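Local coordinates for protein putative amidohydrolase (Unidentified, PDB 3FEQ) that probably acts as a zinc-dependent prolidase of the amidohydrolase superfamily, hydrolysing dipeptides that end in proline, at residues H67-N72 with I88-I93. Numbering follows the deposited sequence.
With ZN (zinc ion), chain U.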
loop_
_atom_site.group_PDB
_atom_site.type_symbol
_atom_site.label_atom_id
_atom_site.label_comp_id
_atom_site.label_asym_id
_atom_site.label_seq_id
_atom_site.Cartn_x
_atom_site.Cartn_y
_atom_site.Cartn_z
ATOM N N HIS C 67 27.730 -7.850 22.147
ATOM C CA HIS C 67 26.896 -8.179 20.999
ATOM C C HIS C 67 27.197 -9.616 20.620
ATOM O O HIS C 67 28.111 -9.901 19.850
ATOM C CB HIS C 67 27.135 -7.229 19.821
ATOM C CG HIS C 67 26.923 -5.786 20.153
ATOM N ND1 HIS C 67 25.715 -5.149 19.974
ATOM C CD2 HIS C 67 27.756 -4.864 20.692
ATOM C CE1 HIS C 67 25.811 -3.899 20.389
ATOM N NE2 HIS C 67 27.039 -3.701 20.834
ATOM N N VAL C 68 26.445 -10.520 21.230
ATOM C CA VAL C 68 26.584 -11.949 21.022
ATOM C C VAL C 68 26.479 -12.334 19.564
ATOM O O VAL C 68 27.116 -13.279 19.136
ATOM C CB VAL C 68 25.477 -12.666 21.748
ATOM C CG1 VAL C 68 25.434 -14.121 21.337
ATOM C CG2 VAL C 68 25.640 -12.487 23.247
ATOM N N LEU C 69 25.664 -11.606 18.808
ATOM C CA LEU C 69 25.452 -11.920 17.399
ATOM C C LEU C 69 26.438 -11.259 16.427
ATOM O O LEU C 69 26.455 -11.573 15.230
ATOM C CB LEU C 69 24.022 -11.591 17.020
ATOM C CG LEU C 69 23.110 -12.748 17.395
ATOM C CD1 LEU C 69 21.789 -12.219 17.818
ATOM C CD2 LEU C 69 22.957 -13.718 16.215
ATOM N N ALA C 70 27.277 -10.370 16.949
ATOM C CA ALA C 70 28.292 -9.698 16.143
ATOM C C ALA C 70 29.413 -10.655 15.745
ATOM O O ALA C 70 30.516 -10.613 16.299
ATOM C CB ALA C 70 28.851 -8.504 16.894
ATOM N N SER C 71 29.127 -11.516 14.774
ATOM C CA SER C 71 30.075 -12.542 14.383
ATOM C C SER C 71 31.123 -12.050 13.390
ATOM O O SER C 71 32.083 -12.768 13.116
ATOM C CB SER C 71 29.355 -13.766 13.834
ATOM O OG SER C 71 28.761 -13.484 12.588
ATOM N N ASN C 72 30.941 -10.847 12.842
ATOM C CA ASN C 72 32.058 -10.127 12.221
ATOM C C ASN C 72 32.082 -8.606 12.393
ATOM O O ASN C 72 31.043 -7.977 12.552
ATOM C CB ASN C 72 32.255 -10.537 10.759
ATOM C CG ASN C 72 31.395 -9.757 9.817
ATOM O OD1 ASN C 72 31.812 -8.725 9.276
ATOM N ND2 ASN C 72 30.186 -10.251 9.591
ATOM N N ILE C 88 23.941 -19.552 13.710
ATOM C CA ILE C 88 24.980 -20.568 13.859
ATOM C C ILE C 88 26.267 -19.970 14.416
ATOM O O ILE C 88 26.828 -20.467 15.390
ATOM C CB ILE C 88 25.301 -21.251 12.494
ATOM C CG1 ILE C 88 24.089 -22.009 11.928
ATOM C CG2 ILE C 88 26.492 -22.172 12.611
ATOM C CD1 ILE C 88 23.180 -22.657 12.972
ATOM N N ARG C 89 26.706 -18.875 13.811
ATOM C CA ARG C 89 27.992 -18.270 14.127
ATOM C C ARG C 89 28.076 -17.679 15.538
ATOM O O ARG C 89 29.169 -17.397 16.025
ATOM C CB ARG C 89 28.312 -17.189 13.105
ATOM C CG ARG C 89 28.696 -17.712 11.746
ATOM C CD ARG C 89 29.509 -16.681 11.017
ATOM N NE ARG C 89 28.878 -16.333 9.757
ATOM C CZ ARG C 89 29.329 -16.710 8.567
ATOM N NH1 ARG C 89 28.667 -16.367 7.469
ATOM N NH2 ARG C 89 30.443 -17.425 8.478
ATOM N N SER C 90 26.929 -17.492 16.188
ATOM C CA SER C 90 26.904 -16.904 17.519
ATOM C C SER C 90 27.099 -17.966 18.597
ATOM O O SER C 90 27.403 -17.646 19.744
ATOM C CB SER C 90 25.597 -16.165 17.758
ATOM O OG SER C 90 24.721 -16.978 18.515
ATOM N N LEU C 91 26.904 -19.226 18.234
ATOM C CA LEU C 91 27.127 -20.335 19.156
ATOM C C LEU C 91 28.559 -20.472 19.697
ATOM O O LEU C 91 28.736 -20.649 20.899
ATOM C CB LEU C 91 26.642 -21.661 18.558
ATOM C CG LEU C 91 25.170 -21.710 18.191
ATOM C CD1 LEU C 91 24.741 -23.140 17.862
ATOM C CD2 LEU C 91 24.391 -21.185 19.339
ATOM N N PRO C 92 29.585 -20.436 18.826
ATOM C CA PRO C 92 30.937 -20.434 19.401
ATOM C C PRO C 92 31.232 -19.201 20.259
ATOM O O PRO C 92 31.976 -19.295 21.217
ATOM C CB PRO C 92 31.847 -20.431 18.171
ATOM C CG PRO C 92 30.997 -20.908 17.066
ATOM C CD PRO C 92 29.628 -20.439 17.352
ATOM N N ILE C 93 30.658 -18.058 19.908
ATOM C CA ILE C 93 30.856 -16.846 20.683
ATOM C C ILE C 93 30.334 -17.041 22.096
ATOM O O ILE C 93 31.005 -16.683 23.071
ATOM C CB ILE C 93 30.169 -15.631 20.024
ATOM C CG1 ILE C 93 30.947 -15.193 18.779
ATOM C CG2 ILE C 93 30.047 -14.462 21.020
ATOM C CD1 ILE C 93 30.099 -14.457 17.748
HETATM ZN ZN ZN U . 27.431 -1.532 21.213
#
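The flat guanidinium of Arg89 meets Ser71 obliquely, neither squarely over a face nor along an edge, and the closer touch is made by its aliphatic stem: Ser71 OG lies 3.6 Å from Arg89 CD. The planar group finds its stronger polar partner in Gln81, which accepts a hydrogen bond from NE and offers a weak one to Ser71 OG. With chi1 at 69°, Ser71 OG sits between its own backbone N and carbonyl carbon, a placing that carries it over the arginine stem while CB packs 3.7 Å from Arg89 CB. A serine suits this place, being short enough for close approach and polar enough to meet the glutamine amide.

The other flat group, the imidazole of His67, turns away from helix 90-99. Its NE2 binds zinc at 2.2 Å, its ND1 is hydrogen-bonded to Gly109 O, and the His65 ring meets it with planes at about 70°. His65 and His67 form the HxH pair at the C-terminal end of the first barrel strand in the amidohydrolase TIM-barrel fold, His67 falling just past the strand, and Asp323 belongs to the same zinc site.

Starting at His67 itself, a type I turn runs to Ala70, and an inverse gamma turn centred on Ala70 brings Ser71 round to the helix. Ile93 reaches into the bend, its branched aliphatic chain long enough to touch both turns with CD1, 3.5 Å from Val68 O and 3.9 Å from Ser71 CA. Small Ser90 lets the backbones come near: Leu69 CA and Ser90 CA are 5.2 Å apart. Its CB touches Val68 O and Leu69 CD2, the latter at 3.9 Å, while Val68, with CG1 anti to the backbone N (chi1 169°), puts that short branch against Ser90 CB and OG alike, where turn and helix lie close; the hydroxyl makes a weak hydrogen bond to Ala87 O.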